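Local coordinates for protein putative aminooxidase (Propionibacterium acnes, PDB 2BA9) that binds FAD and isomerises polyunsaturated fatty acids, probably turning linoleic acid into conjugated linoleic acid with the help of the flavin, at residues Gln280-Ala285 with Ile363-Trp368; Tyr33-Arg38 with Ala214-Pro219; Thr123-Tyr128 with Glu139-Pro144. All blocks are in the same frame, centred on the assembly; numbering follows the deposited sequence.

Contact 1. Residues Gln280-Ala285 with Ile363-Trp368; sequences QYMVDA and IEEQTW. With FAD (flavin-adenine dinucleotide), chain D.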
loop_
_atom_site.group_PDB
_atom_site.type_symbol
_atom_site.label_atom_id
_atom_site.label_comp_id
_atom_site.label_asym_id
_atom_site.label_seq_id
_atom_site.Cartn_x
_atom_site.Cartn_y
_atom_site.Cartn_z
ATOM N N GLN A 280 -5.678 -4.519 9.148
ATOM C CA GLN A 280 -4.743 -5.373 9.871
ATOM C C GLN A 280 -4.333 -6.578 8.991
ATOM O O GLN A 280 -4.983 -7.639 9.022
ATOM C CB GLN A 280 -5.394 -5.834 11.175
ATOM C CG GLN A 280 -5.728 -4.703 12.154
ATOM C CD GLN A 280 -6.373 -5.216 13.427
ATOM O OE1 GLN A 280 -5.878 -6.157 14.061
ATOM N NE2 GLN A 280 -7.483 -4.606 13.814
ATOM N N TYR A 281 -3.237 -6.404 8.245
ATOM C CA TYR A 281 -2.763 -7.366 7.232
ATOM C C TYR A 281 -1.547 -8.139 7.738
ATOM O O TYR A 281 -0.485 -7.545 7.995
ATOM C CB TYR A 281 -2.392 -6.587 5.962
ATOM C CG TYR A 281 -2.167 -7.366 4.677
ATOM C CD1 TYR A 281 -2.871 -8.542 4.399
ATOM C CD2 TYR A 281 -1.302 -6.868 3.696
ATOM C CE1 TYR A 281 -2.686 -9.227 3.185
ATOM C CE2 TYR A 281 -1.108 -7.533 2.497
ATOM C CZ TYR A 281 -1.802 -8.721 2.240
ATOM O OH TYR A 281 -1.637 -9.376 1.030
ATOM N N MET A 282 -1.705 -9.460 7.892
ATOM C CA MET A 282 -0.699 -10.290 8.556
ATOM C C MET A 282 0.027 -11.199 7.587
ATOM O O MET A 282 -0.577 -11.954 6.827
ATOM C CB MET A 282 -1.325 -11.127 9.670
ATOM C CG MET A 282 -0.314 -11.926 10.472
ATOM S SD MET A 282 -0.927 -12.466 12.081
ATOM C CE MET A 282 -1.337 -14.172 11.746
ATOM N N VAL A 283 1.345 -11.119 7.644
ATOM C CA VAL A 283 2.222 -11.930 6.819
ATOM C C VAL A 283 2.966 -12.867 7.748
ATOM O O VAL A 283 3.418 -12.463 8.815
ATOM C CB VAL A 283 3.230 -11.064 6.053
ATOM C CG1 VAL A 283 4.116 -11.922 5.138
ATOM C CG2 VAL A 283 2.496 -9.977 5.269
ATOM N N ASP A 284 3.063 -14.127 7.339
ATOM C CA ASP A 284 3.862 -15.111 8.034
ATOM C C ASP A 284 4.842 -15.685 7.038
ATOM O O ASP A 284 4.438 -16.128 5.961
ATOM C CB ASP A 284 2.985 -16.233 8.585
ATOM C CG ASP A 284 2.176 -15.811 9.771
ATOM O OD1 ASP A 284 2.554 -16.207 10.889
ATOM O OD2 ASP A 284 1.154 -15.116 9.591
ATOM N N ALA A 285 6.123 -15.666 7.401
ATOM C CA ALA A 285 7.187 -16.256 6.587
ATOM C C ALA A 285 7.391 -17.683 7.057
ATOM O O ALA A 285 7.723 -17.902 8.217
ATOM C CB ALA A 285 8.500 -15.439 6.692
ATOM N N ILE A 363 9.144 -18.437 10.791
ATOM C CA ILE A 363 10.357 -17.784 11.304
ATOM C C ILE A 363 10.145 -16.281 11.539
ATOM O O ILE A 363 10.877 -15.674 12.314
ATOM C CB ILE A 363 11.609 -18.027 10.384
ATOM C CG1 ILE A 363 11.476 -17.294 9.041
ATOM C CG2 ILE A 363 11.840 -19.550 10.166
ATOM C CD1 ILE A 363 12.811 -17.053 8.309
ATOM N N GLU A 364 9.145 -15.698 10.879
ATOM C CA GLU A 364 8.776 -14.294 11.080
ATOM C C GLU A 364 7.280 -14.032 10.826
ATOM O O GLU A 364 6.691 -14.533 9.869
ATOM C CB GLU A 364 9.618 -13.374 10.184
ATOM C CG GLU A 364 9.601 -11.920 10.601
ATOM C CD GLU A 364 10.397 -10.983 9.673
ATOM O OE1 GLU A 364 11.220 -11.447 8.851
ATOM O OE2 GLU A 364 10.182 -9.762 9.778
ATOM N N GLU A 365 6.695 -13.214 11.690
ATOM C CA GLU A 365 5.315 -12.771 11.560
ATOM C C GLU A 365 5.218 -11.281 11.767
ATOM O O GLU A 365 5.852 -10.729 12.676
ATOM C CB GLU A 365 4.425 -13.448 12.589
ATOM C CG GLU A 365 2.963 -13.255 12.303
ATOM C CD GLU A 365 2.105 -13.936 13.306
ATOM O OE1 GLU A 365 1.928 -13.354 14.398
ATOM O OE2 GLU A 365 1.633 -15.063 13.015
ATOM N N GLN A 366 4.403 -10.641 10.930
ATOM C CA GLN A 366 4.143 -9.211 11.041
ATOM C C GLN A 366 2.694 -8.914 10.736
ATOM O O GLN A 366 2.213 -9.315 9.681
ATOM C CB GLN A 366 5.008 -8.451 10.033
ATOM C CG GLN A 366 4.861 -6.943 10.106
ATOM C CD GLN A 366 5.539 -6.352 11.288
ATOM O OE1 GLN A 366 6.745 -6.525 11.476
ATOM N NE2 GLN A 366 4.783 -5.627 12.096
ATOM N N THR A 367 2.005 -8.217 11.643
ATOM C CA THR A 367 0.745 -7.534 11.281
ATOM C C THR A 367 1.070 -6.067 10.980
ATOM O O THR A 367 1.589 -5.328 11.819
ATOM C CB THR A 367 -0.363 -7.652 12.344
ATOM O OG1 THR A 367 -0.670 -9.034 12.566
ATOM C CG2 THR A 367 -1.635 -6.942 11.877
ATOM N N TRP A 368 0.774 -5.656 9.762
ATOM C CA TRP A 368 1.151 -4.331 9.286
ATOM C C TRP A 368 0.006 -3.338 9.456
ATOM O O TRP A 368 -1.162 -3.699 9.313
ATOM C CB TRP A 368 1.463 -4.396 7.802
ATOM C CG TRP A 368 2.634 -5.200 7.400
ATOM C CD1 TRP A 368 2.616 -6.423 6.803
ATOM C CD2 TRP A 368 4.011 -4.823 7.504
ATOM N NE1 TRP A 368 3.892 -6.831 6.530
ATOM C CE2 TRP A 368 4.770 -5.868 6.950
ATOM C CE3 TRP A 368 4.675 -3.698 8.006
ATOM C CZ2 TRP A 368 6.165 -5.825 6.882
ATOM C CZ3 TRP A 368 6.065 -3.659 7.944
ATOM C CH2 TRP A 368 6.792 -4.717 7.386
HETATM P PA FAD D . 5.252 2.989 4.965
HETATM O O1A FAD D . 5.794 2.072 3.907
HETATM O O2A FAD D . 4.386 2.357 6.035
HETATM O O5B FAD D . 6.485 3.670 5.728
HETATM C C5B FAD D . 6.187 4.614 6.729
HETATM C C4B FAD D . 7.443 4.971 7.495
HETATM O O4B FAD D . 7.123 5.947 8.466
HETATM C C3B FAD D . 8.046 3.755 8.203
HETATM O O3B FAD D . 9.406 3.623 7.858
HETATM C C2B FAD D . 7.822 4.050 9.668
HETATM O O2B FAD D . 8.779 3.417 10.518
HETATM C C1B FAD D . 7.768 5.588 9.667
HETATM N N9A FAD D . 7.055 6.077 10.861
HETATM C C8A FAD D . 5.795 5.718 11.292
HETATM N N7A FAD D . 5.525 6.382 12.452
HETATM C C5A FAD D . 6.598 7.160 12.762
HETATM C C6A FAD D . 6.884 8.031 13.833
HETATM N N6A FAD D . 5.849 8.513 14.595
HETATM N N1A FAD D . 8.096 8.712 13.835
HETATM C C2A FAD D . 9.045 8.501 12.845
HETATM N N3A FAD D . 8.753 7.636 11.798
HETATM C C4A FAD D . 7.569 6.964 11.765
HETATM N N1 FAD D . 2.858 -1.874 -2.735
HETATM C C2 FAD D . 2.895 -1.974 -4.111
HETATM O O2 FAD D . 3.082 -0.968 -4.795
HETATM N N3 FAD D . 2.694 -3.200 -4.715
HETATM C C4 FAD D . 2.486 -4.327 -3.948
HETATM O O4 FAD D . 2.327 -5.415 -4.523
HETATM C C4X FAD D . 2.462 -4.230 -2.553
HETATM N N5 FAD D . 2.234 -5.335 -1.751
HETATM C C5X FAD D . 2.370 -5.278 -0.377
HETATM C C6 FAD D . 2.276 -6.435 0.393
HETATM C C7 FAD D . 2.453 -6.368 1.773
HETATM C C7M FAD D . 2.361 -7.638 2.570
HETATM C C8 FAD D . 2.712 -5.142 2.380
HETATM C C8M FAD D . 2.908 -5.015 3.861
HETATM C C9 FAD D . 2.799 -3.991 1.603
HETATM C C9A FAD D . 2.620 -4.040 0.219
HETATM N N10 FAD D . 2.682 -2.887 -0.584
HETATM C C10 FAD D . 2.672 -2.990 -1.956
HETATM C "C1'" FAD D . 2.418 -1.536 -0.008
HETATM C "C2'" FAD D . 3.691 -0.708 0.113
HETATM O "O2'" FAD D . 4.749 -1.441 0.722
HETATM C "C3'" FAD D . 3.350 0.537 0.917
HETATM O "O3'" FAD D . 2.193 1.161 0.354
HETATM C "C4'" FAD D . 4.526 1.499 0.956
HETATM O "O4'" FAD D . 5.585 0.986 1.756
HETATM C "C5'" FAD D . 4.032 2.843 1.472
HETATM O "O5'" FAD D . 5.118 3.657 1.813
HETATM P P FAD D . 4.924 4.864 2.876
HETATM O O1P FAD D . 6.246 5.562 3.132
HETATM O O2P FAD D . 3.887 5.786 2.334
HETATM O O3P FAD D . 4.450 4.184 4.251
#
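Val-283 and Gln-366 form a two-bond antiparallel pair, and the ladder runs on along both strands with Tyr-281 facing Trp-368 and Ala-285 facing Glu-364. The amide of Val-283 reaches the carbonyl O of Gln-366 at 2.9 Å, and N of Gln-366 returns a bond to O of Val-283. Ala-285 N adds an almost straight bond to Glu-364 O, and Trp-368 N another to Tyr-281 O. At the non-hydrogen-bonded pairs, CA-H...O contacts fill in, as from Met-282 CA to Gln-366 O.

The apolar contacts gather on the face that carries Tyr-281, Val-283 and Trp-368, where the flavin lies. With CG anti to the carbonyl carbon (chi1 -65°), the indole of Trp-368 turns one face to methyl C8M of FAD, 3.3 Å from CD1, while Gln-366 CG covers the opposite face. Val-283 meets the rim of the indole in its plane, CG2 lying 3.7 Å from NE1, and the same methyl touches FAD C7M. Tyr-281 brings CE2 to within 3.5 Å of C7M. Flat rings and a branched aliphatic suit the apolar dimethylbenzene end of the flavin. The indole N-H is bonded to the carbonyl O of Met-58 and the Tyr-281 hydroxyl to that of Ala-167.

On the other face two acids lie side by side, their carboxylates turned 83° apart, with Asp-284 OD1 only 2.6 Å from Glu-365 OE2. Arg-345 makes a salt bridge to OE1 of Glu-365. Met-282 bends across this group, SD 3.5 Å from Thr-367 OG1 and CE against OE2.

So short an oxygen-oxygen distance implies that one of the two acids probably holds a proton: each carboxylate would raise the other's pKa, while the arginine would tend to favour the charged form of Glu-365.

Contact 2. Residues Tyr33-Arg38 with Ala214-Pro219; sequences YTILER and ATLEHP. With FAD (flavin-adenine dinucleotide), chain D.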
loop_
_atom_site.group_PDB
_atom_site.type_symbol
_atom_site.label_atom_id
_atom_site.label_comp_id
_atom_site.label_asym_id
_atom_site.label_seq_id
_atom_site.Cartn_x
_atom_site.Cartn_y
_atom_site.Cartn_z
ATOM N N TYR A 33 16.536 19.756 3.893
ATOM C CA TYR A 33 15.502 18.858 4.354
ATOM C C TYR A 33 16.134 17.856 5.309
ATOM O O TYR A 33 17.334 17.580 5.234
ATOM C CB TYR A 33 14.812 18.149 3.175
ATOM C CG TYR A 33 15.717 17.210 2.409
ATOM C CD1 TYR A 33 15.894 15.881 2.816
ATOM C CD2 TYR A 33 16.412 17.652 1.285
ATOM C CE1 TYR A 33 16.738 15.027 2.117
ATOM C CE2 TYR A 33 17.249 16.808 0.586
ATOM C CZ TYR A 33 17.412 15.499 1.007
ATOM O OH TYR A 33 18.252 14.673 0.297
ATOM N N THR A 34 15.320 17.339 6.222
ATOM C CA THR A 34 15.726 16.277 7.135
ATOM C C THR A 34 14.599 15.258 7.176
ATOM O O THR A 34 13.434 15.635 7.344
ATOM C CB THR A 34 15.972 16.819 8.574
ATOM O OG1 THR A 34 17.069 17.744 8.556
ATOM C CG2 THR A 34 16.308 15.690 9.555
ATOM N N ILE A 35 14.943 13.981 6.994
ATOM C CA ILE A 35 13.979 12.894 7.108
ATOM C C ILE A 35 14.125 12.190 8.453
ATOM O O ILE A 35 15.211 11.730 8.816
ATOM C CB ILE A 35 14.123 11.846 5.990
ATOM C CG1 ILE A 35 14.011 12.480 4.602
ATOM C CG2 ILE A 35 13.036 10.767 6.145
ATOM C CD1 ILE A 35 14.652 11.619 3.479
ATOM N N LEU A 36 13.023 12.088 9.188
ATOM C CA LEU A 36 13.044 11.505 10.534
ATOM C C LEU A 36 12.295 10.164 10.585
ATOM O O LEU A 36 11.071 10.113 10.385
ATOM C CB LEU A 36 12.448 12.485 11.544
ATOM C CG LEU A 36 13.105 13.854 11.642
ATOM C CD1 LEU A 36 12.255 14.774 12.500
ATOM C CD2 LEU A 36 14.513 13.738 12.193
ATOM N N GLU A 37 13.050 9.095 10.864
ATOM C CA GLU A 37 12.549 7.720 10.880
ATOM C C GLU A 37 12.627 7.127 12.272
ATOM O O GLU A 37 13.672 7.189 12.922
ATOM C CB GLU A 37 13.366 6.853 9.924
ATOM C CG GLU A 37 13.117 5.366 10.016
ATOM C CD GLU A 37 11.675 4.946 9.752
ATOM O OE1 GLU A 37 11.029 5.450 8.808
ATOM O OE2 GLU A 37 11.197 4.059 10.479
ATOM N N ARG A 38 11.522 6.517 12.695
ATOM C CA ARG A 38 11.361 5.953 14.036
ATOM C C ARG A 38 12.226 4.702 14.237
ATOM O O ARG A 38 12.866 4.546 15.271
ATOM C CB ARG A 38 9.873 5.628 14.280
ATOM C CG ARG A 38 9.527 5.167 15.699
ATOM C CD ARG A 38 8.001 5.027 15.944
ATOM N NE ARG A 38 7.755 4.122 17.079
ATOM C CZ ARG A 38 6.658 3.369 17.269
ATOM N NH1 ARG A 38 5.634 3.418 16.412
ATOM N NH2 ARG A 38 6.581 2.559 18.335
ATOM N N ALA A 214 20.662 6.260 0.233
ATOM C CA ALA A 214 22.083 6.487 0.001
ATOM C C ALA A 214 22.355 7.623 -0.991
ATOM O O ALA A 214 23.250 8.414 -0.779
ATOM C CB ALA A 214 22.763 5.198 -0.459
ATOM N N THR A 215 21.567 7.727 -2.055
ATOM C CA THR A 215 21.799 8.775 -3.070
ATOM C C THR A 215 21.387 10.185 -2.616
ATOM O O THR A 215 21.757 11.177 -3.253
ATOM C CB THR A 215 21.050 8.467 -4.385
ATOM O OG1 THR A 215 19.646 8.604 -4.166
ATOM C CG2 THR A 215 21.365 7.061 -4.879
ATOM N N LEU A 216 20.600 10.271 -1.548
ATOM C CA LEU A 216 20.136 11.555 -1.012
ATOM C C LEU A 216 21.275 12.375 -0.410
ATOM O O LEU A 216 22.188 11.826 0.215
ATOM C CB LEU A 216 19.083 11.345 0.092
ATOM C CG LEU A 216 17.784 10.661 -0.322
ATOM C CD1 LEU A 216 16.816 10.602 0.851
ATOM C CD2 LEU A 216 17.167 11.375 -1.544
ATOM N N GLU A 217 21.173 13.691 -0.589
ATOM C CA GLU A 217 22.041 14.676 0.047
ATOM C C GLU A 217 21.967 14.516 1.571
ATOM O O GLU A 217 22.989 14.585 2.246
ATOM C CB GLU A 217 21.611 16.099 -0.385
ATOM C CG GLU A 217 22.577 17.238 -0.059
ATOM C CD GLU A 217 22.041 18.609 -0.501
ATOM O OE1 GLU A 217 21.305 18.680 -1.509
ATOM O OE2 GLU A 217 22.360 19.622 0.157
ATOM N N HIS A 218 20.762 14.282 2.096
ATOM C CA HIS A 218 20.571 14.003 3.522
ATOM C C HIS A 218 19.776 12.707 3.733
ATOM O O HIS A 218 18.542 12.719 3.790
ATOM C CB HIS A 218 19.861 15.171 4.223
ATOM C CG HIS A 218 20.479 16.503 3.954
ATOM N ND1 HIS A 218 21.537 16.994 4.687
ATOM C CD2 HIS A 218 20.184 17.451 3.034
ATOM C CE1 HIS A 218 21.873 18.186 4.223
ATOM N NE2 HIS A 218 21.067 18.487 3.221
ATOM N N PRO A 219 20.486 11.575 3.821
ATOM C CA PRO A 219 19.876 10.307 4.190
ATOM C C PRO A 219 19.076 10.378 5.500
ATOM O O PRO A 219 19.285 11.269 6.347
ATOM C CB PRO A 219 21.084 9.381 4.327
ATOM C CG PRO A 219 22.090 9.959 3.400
ATOM C CD PRO A 219 21.928 11.422 3.544
HETATM P PA FAD D . 5.252 2.989 4.965
HETATM O O1A FAD D . 5.794 2.072 3.907
HETATM O O2A FAD D . 4.386 2.357 6.035
HETATM O O5B FAD D . 6.485 3.670 5.728
HETATM C C5B FAD D . 6.187 4.614 6.729
HETATM C C4B FAD D . 7.443 4.971 7.495
HETATM O O4B FAD D . 7.123 5.947 8.466
HETATM C C3B FAD D . 8.046 3.755 8.203
HETATM O O3B FAD D . 9.406 3.623 7.858
HETATM C C2B FAD D . 7.822 4.050 9.668
HETATM O O2B FAD D . 8.779 3.417 10.518
HETATM C C1B FAD D . 7.768 5.588 9.667
HETATM N N9A FAD D . 7.055 6.077 10.861
HETATM C C8A FAD D . 5.795 5.718 11.292
HETATM N N7A FAD D . 5.525 6.382 12.452
HETATM C C5A FAD D . 6.598 7.160 12.762
HETATM C C6A FAD D . 6.884 8.031 13.833
HETATM N N6A FAD D . 5.849 8.513 14.595
HETATM N N1A FAD D . 8.096 8.712 13.835
HETATM C C2A FAD D . 9.045 8.501 12.845
HETATM N N3A FAD D . 8.753 7.636 11.798
HETATM C C4A FAD D . 7.569 6.964 11.765
HETATM N N1 FAD D . 2.858 -1.874 -2.735
HETATM C C2 FAD D . 2.895 -1.974 -4.111
HETATM O O2 FAD D . 3.082 -0.968 -4.795
HETATM N N3 FAD D . 2.694 -3.200 -4.715
HETATM C C4 FAD D . 2.486 -4.327 -3.948
HETATM O O4 FAD D . 2.327 -5.415 -4.523
HETATM C C4X FAD D . 2.462 -4.230 -2.553
HETATM N N5 FAD D . 2.234 -5.335 -1.751
HETATM C C5X FAD D . 2.370 -5.278 -0.377
HETATM C C6 FAD D . 2.276 -6.435 0.393
HETATM C C7 FAD D . 2.453 -6.368 1.773
HETATM C C7M FAD D . 2.361 -7.638 2.570
HETATM C C8 FAD D . 2.712 -5.142 2.380
HETATM C C8M FAD D . 2.908 -5.015 3.861
HETATM C C9 FAD D . 2.799 -3.991 1.603
HETATM C C9A FAD D . 2.620 -4.040 0.219
HETATM N N10 FAD D . 2.682 -2.887 -0.584
HETATM C C10 FAD D . 2.672 -2.990 -1.956
HETATM C "C1'" FAD D . 2.418 -1.536 -0.008
HETATM C "C2'" FAD D . 3.691 -0.708 0.113
HETATM O "O2'" FAD D . 4.749 -1.441 0.722
HETATM C "C3'" FAD D . 3.350 0.537 0.917
HETATM O "O3'" FAD D . 2.193 1.161 0.354
HETATM C "C4'" FAD D . 4.526 1.499 0.956
HETATM O "O4'" FAD D . 5.585 0.986 1.756
HETATM C "C5'" FAD D . 4.032 2.843 1.472
HETATM O "O5'" FAD D . 5.118 3.657 1.813
HETATM P P FAD D . 4.924 4.864 2.876
HETATM O O1P FAD D . 6.246 5.562 3.132
HETATM O O2P FAD D . 3.887 5.786 2.334
HETATM O O3P FAD D . 4.450 4.184 4.251
HETATM O O HOH W 1 17.646 13.349 6.536
#
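Tyr-33 reaches the chain beyond helix 204-215, its hydroxyl receiving a nearly straight bond from the backbone N of His-218, 3.1 Å from OH. Its CG sits between the backbone N and the carbonyl carbon (chi1 66°), a turn that carries the ring over toward residues 216-218. A tyrosine suits the place because it gives a flat face to pack on and a polar end to accept the backbone N-H of His-218; that end is also bonded to Glu-26, which takes the N-H of Glu-217 as well. The imidazole of His-218 stands T-shaped on this ring, planes at 90° and centroids 5.1 Å apart. The CD2 edge of His-218 lies over the rim of the tyrosine face, CD2 3.9 Å from Tyr-33 CE2.

Strand 33-36 is an outer strand of the parallel sheet of a Rossmann-type dinucleotide-binding domain, and its end delivers the acid that grips the adenosine ribose. Glu-37, bent at chi2 (59°), turns its carboxylate to the two ribose hydroxyls: OE1 accepts from FAD O3B at 2.6 Å and OE2 from O2B. Ala-14 N and Thr-39 OG1 help to fix it. Arg-38 lays its CB 3.3 Å from FAD C2A, and its extended chain brings CD near the adenine.

Ile-35 reaches out with CD1 to Leu-216 CD1, 3.6 Å away, the two side chains meeting at about a right angle; both are branched aliphatics filling a buried seam. A water links the main chains beside them, accepting from Ile-35 N and donating to Pro-219 O at 2.7 Å.

Contact 3. Residues Thr123-Tyr128 with Glu139-Pro144; sequences TKYQGY and EDLMLP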
loop_
_atom_site.group_PDB
_atom_site.type_symbol
_atom_site.label_atom_id
_atom_site.label_comp_id
_atom_site.label_asym_id
_atom_site.label_seq_id
_atom_site.Cartn_x
_atom_site.Cartn_y
_atom_site.Cartn_z
ATOM N N THR A 123 -14.566 6.850 -20.644
ATOM C CA THR A 123 -15.500 7.896 -21.013
ATOM C C THR A 123 -16.251 8.499 -19.803
ATOM O O THR A 123 -15.873 9.555 -19.284
ATOM C CB THR A 123 -16.493 7.332 -22.034
ATOM O OG1 THR A 123 -17.068 6.120 -21.516
ATOM C CG2 THR A 123 -15.772 7.034 -23.355
ATOM N N LYS A 124 -17.310 7.816 -19.367
ATOM C CA LYS A 124 -18.172 8.273 -18.275
ATOM C C LYS A 124 -17.397 8.689 -17.018
ATOM O O LYS A 124 -17.781 9.650 -16.357
ATOM C CB LYS A 124 -19.177 7.173 -17.928
ATOM C CG LYS A 124 -20.181 7.533 -16.845
ATOM C CD LYS A 124 -21.167 6.390 -16.628
ATOM C CE LYS A 124 -22.063 6.603 -15.412
ATOM N NZ LYS A 124 -22.813 5.336 -15.034
ATOM N N TYR A 125 -16.315 7.967 -16.705
ATOM C CA TYR A 125 -15.507 8.208 -15.495
ATOM C C TYR A 125 -14.086 8.671 -15.777
ATOM O O TYR A 125 -13.196 8.477 -14.946
ATOM C CB TYR A 125 -15.435 6.932 -14.640
ATOM C CG TYR A 125 -16.790 6.438 -14.202
ATOM C CD1 TYR A 125 -17.590 7.214 -13.376
ATOM C CD2 TYR A 125 -17.264 5.196 -14.606
ATOM C CE1 TYR A 125 -18.839 6.776 -12.969
ATOM C CE2 TYR A 125 -18.515 4.742 -14.214
ATOM C CZ TYR A 125 -19.302 5.537 -13.397
ATOM O OH TYR A 125 -20.537 5.089 -12.987
ATOM N N GLN A 126 -13.859 9.283 -16.931
ATOM C CA GLN A 126 -12.530 9.813 -17.254
ATOM C C GLN A 126 -11.991 10.664 -16.104
ATOM O O GLN A 126 -12.700 11.521 -15.586
ATOM C CB GLN A 126 -12.571 10.632 -18.539
ATOM C CG GLN A 126 -11.237 11.280 -18.858
ATOM C CD GLN A 126 -10.980 11.513 -20.342
ATOM O OE1 GLN A 126 -10.013 12.208 -20.696
ATOM N NE2 GLN A 126 -11.809 10.929 -21.215
ATOM N N GLY A 127 -10.747 10.408 -15.698
ATOM C CA GLY A 127 -10.122 11.140 -14.595
ATOM C C GLY A 127 -10.020 10.351 -13.306
ATOM O O GLY A 127 -9.192 10.657 -12.449
ATOM N N TYR A 128 -10.868 9.340 -13.166
ATOM C CA TYR A 128 -10.819 8.391 -12.042
ATOM C C TYR A 128 -9.399 7.947 -11.636
ATOM O O TYR A 128 -9.134 7.686 -10.447
ATOM C CB TYR A 128 -11.657 7.137 -12.384
ATOM C CG TYR A 128 -10.932 6.135 -13.276
ATOM C CD1 TYR A 128 -10.267 5.059 -12.724
ATOM C CD2 TYR A 128 -10.904 6.274 -14.665
ATOM C CE1 TYR A 128 -9.605 4.140 -13.513
ATOM C CE2 TYR A 128 -10.228 5.349 -15.474
ATOM C CZ TYR A 128 -9.586 4.285 -14.881
ATOM O OH TYR A 128 -8.901 3.350 -15.642
ATOM N N GLU A 139 -19.275 11.032 -8.473
ATOM C CA GLU A 139 -19.956 10.556 -7.257
ATOM C C GLU A 139 -20.035 9.026 -7.162
ATOM O O GLU A 139 -19.938 8.446 -6.069
ATOM C CB GLU A 139 -21.355 11.176 -7.127
ATOM C CG GLU A 139 -22.359 10.679 -8.157
ATOM C CD GLU A 139 -23.520 11.627 -8.369
ATOM O OE1 GLU A 139 -23.807 12.452 -7.465
ATOM O OE2 GLU A 139 -24.143 11.558 -9.458
ATOM N N ASP A 140 -20.213 8.374 -8.303
ATOM C CA ASP A 140 -20.318 6.918 -8.334
ATOM C C ASP A 140 -19.073 6.249 -7.737
ATOM O O ASP A 140 -19.170 5.198 -7.121
ATOM C CB ASP A 140 -20.536 6.419 -9.762
ATOM C CG ASP A 140 -21.871 6.845 -10.347
ATOM O OD1 ASP A 140 -22.734 7.417 -9.634
ATOM O OD2 ASP A 140 -22.044 6.610 -11.555
ATOM N N LEU A 141 -17.914 6.877 -7.916
ATOM C CA LEU A 141 -16.642 6.317 -7.428
ATOM C C LEU A 141 -16.473 6.427 -5.910
ATOM O O LEU A 141 -15.572 5.813 -5.322
ATOM C CB LEU A 141 -15.468 7.002 -8.138
ATOM C CG LEU A 141 -15.368 6.727 -9.646
ATOM C CD1 LEU A 141 -14.398 7.698 -10.285
ATOM C CD2 LEU A 141 -14.946 5.299 -9.895
ATOM N N MET A 142 -17.348 7.208 -5.289
ATOM C CA MET A 142 -17.369 7.377 -3.832
ATOM C C MET A 142 -18.106 6.237 -3.106
ATOM O O MET A 142 -18.046 6.134 -1.875
ATOM C CB MET A 142 -18.012 8.719 -3.502
ATOM C CG MET A 142 -17.309 9.898 -4.150
ATOM S SD MET A 142 -17.911 11.474 -3.557
ATOM C CE MET A 142 -17.038 12.614 -4.656
ATOM N N LEU A 143 -18.789 5.394 -3.884
ATOM C CA LEU A 143 -19.510 4.233 -3.383
ATOM C C LEU A 143 -18.570 3.040 -3.183
ATOM O O LEU A 143 -17.537 2.959 -3.840
ATOM C CB LEU A 143 -20.590 3.821 -4.386
ATOM C CG LEU A 143 -21.788 4.742 -4.536
ATOM C CD1 LEU A 143 -22.679 4.347 -5.747
ATOM C CD2 LEU A 143 -22.575 4.728 -3.208
ATOM N N PRO A 144 -18.944 2.088 -2.290
ATOM C CA PRO A 144 -18.164 0.850 -2.230
ATOM C C PRO A 144 -18.092 0.197 -3.620
ATOM O O PRO A 144 -19.041 0.318 -4.420
ATOM C CB PRO A 144 -18.927 -0.013 -1.224
ATOM C CG PRO A 144 -19.738 0.947 -0.411
ATOM C CD PRO A 144 -20.061 2.084 -1.326
HETATM O O HOH W 2 -24.040 6.706 -13.110
#
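Two overlapping beta turns, type I from Thr-123 to Gln-126 and type II from Tyr-125 to Tyr-128, fold residues 123-128 against 139-142, which have helical backbone angles. Gly-127 fits the third position of the second turn, where phi is positive (105°).

Between the two segments the Tyr-125 hydroxyl donates to Asp-140 OD2, 2.6 Å from OH. The carboxylate oxygen lies at the edge of the ring, near its plane, and accepts on its anti lone pair, with the ring and carboxylate planes 66° apart. Lys-124 runs out fully extended (CG anti to the backbone N, chi1 -178°), passing CG over the tyrosine face, and NZ bonds to Tyr-125 OH at 3.1 Å. Its salt bridge to Asp-140 OD2 is long, 3.8 Å from NZ, but a water accepts from NZ and donates to OD2 at 2.5 Å. Asn-152 bonds both NZ and the tyrosine hydroxyl. A carboxylate suits this cluster, since one oxygen can accept from both phenol and water.

Next along the chain, Leu-141 presses CD1 against Tyr-128 CB, 3.5 Å away, a branched aliphatic that also touches Phe-148 and Leu-182. The Tyr-128 hydroxyl is bonded to Phe-187 N; the carbonyl O of Tyr-128 is bonded to NZ of Lys-183, a sodium-site residue.

This is plain packing of an irregular connection between helices 106-122 and 145-151 against helix 178-184, held by beta turns and a Tyr-Asp-Lys cluster.

From the N terminus, strand 33-36 is the first of the contacting segments, and contact 2 closes only when the chain returns after helix 204-215, a loop of 175 intervening residues. Contact 3 lies wholly within that loop and closes a short one of its own, ten residues between 123-128 and 139-144, in the connection between helices 106-122 and 145-151, which it holds against helix 178-184. Contact 1 follows both in series, pairing strands 277-288 and 359-373 at one border of the mixed sheet. Contacts 1 and 2 both touch FAD, at the flavin and adenosine ends, with centres 27 Å apart, whereas contact 3 is on the other side of the chain's centre from contact 1.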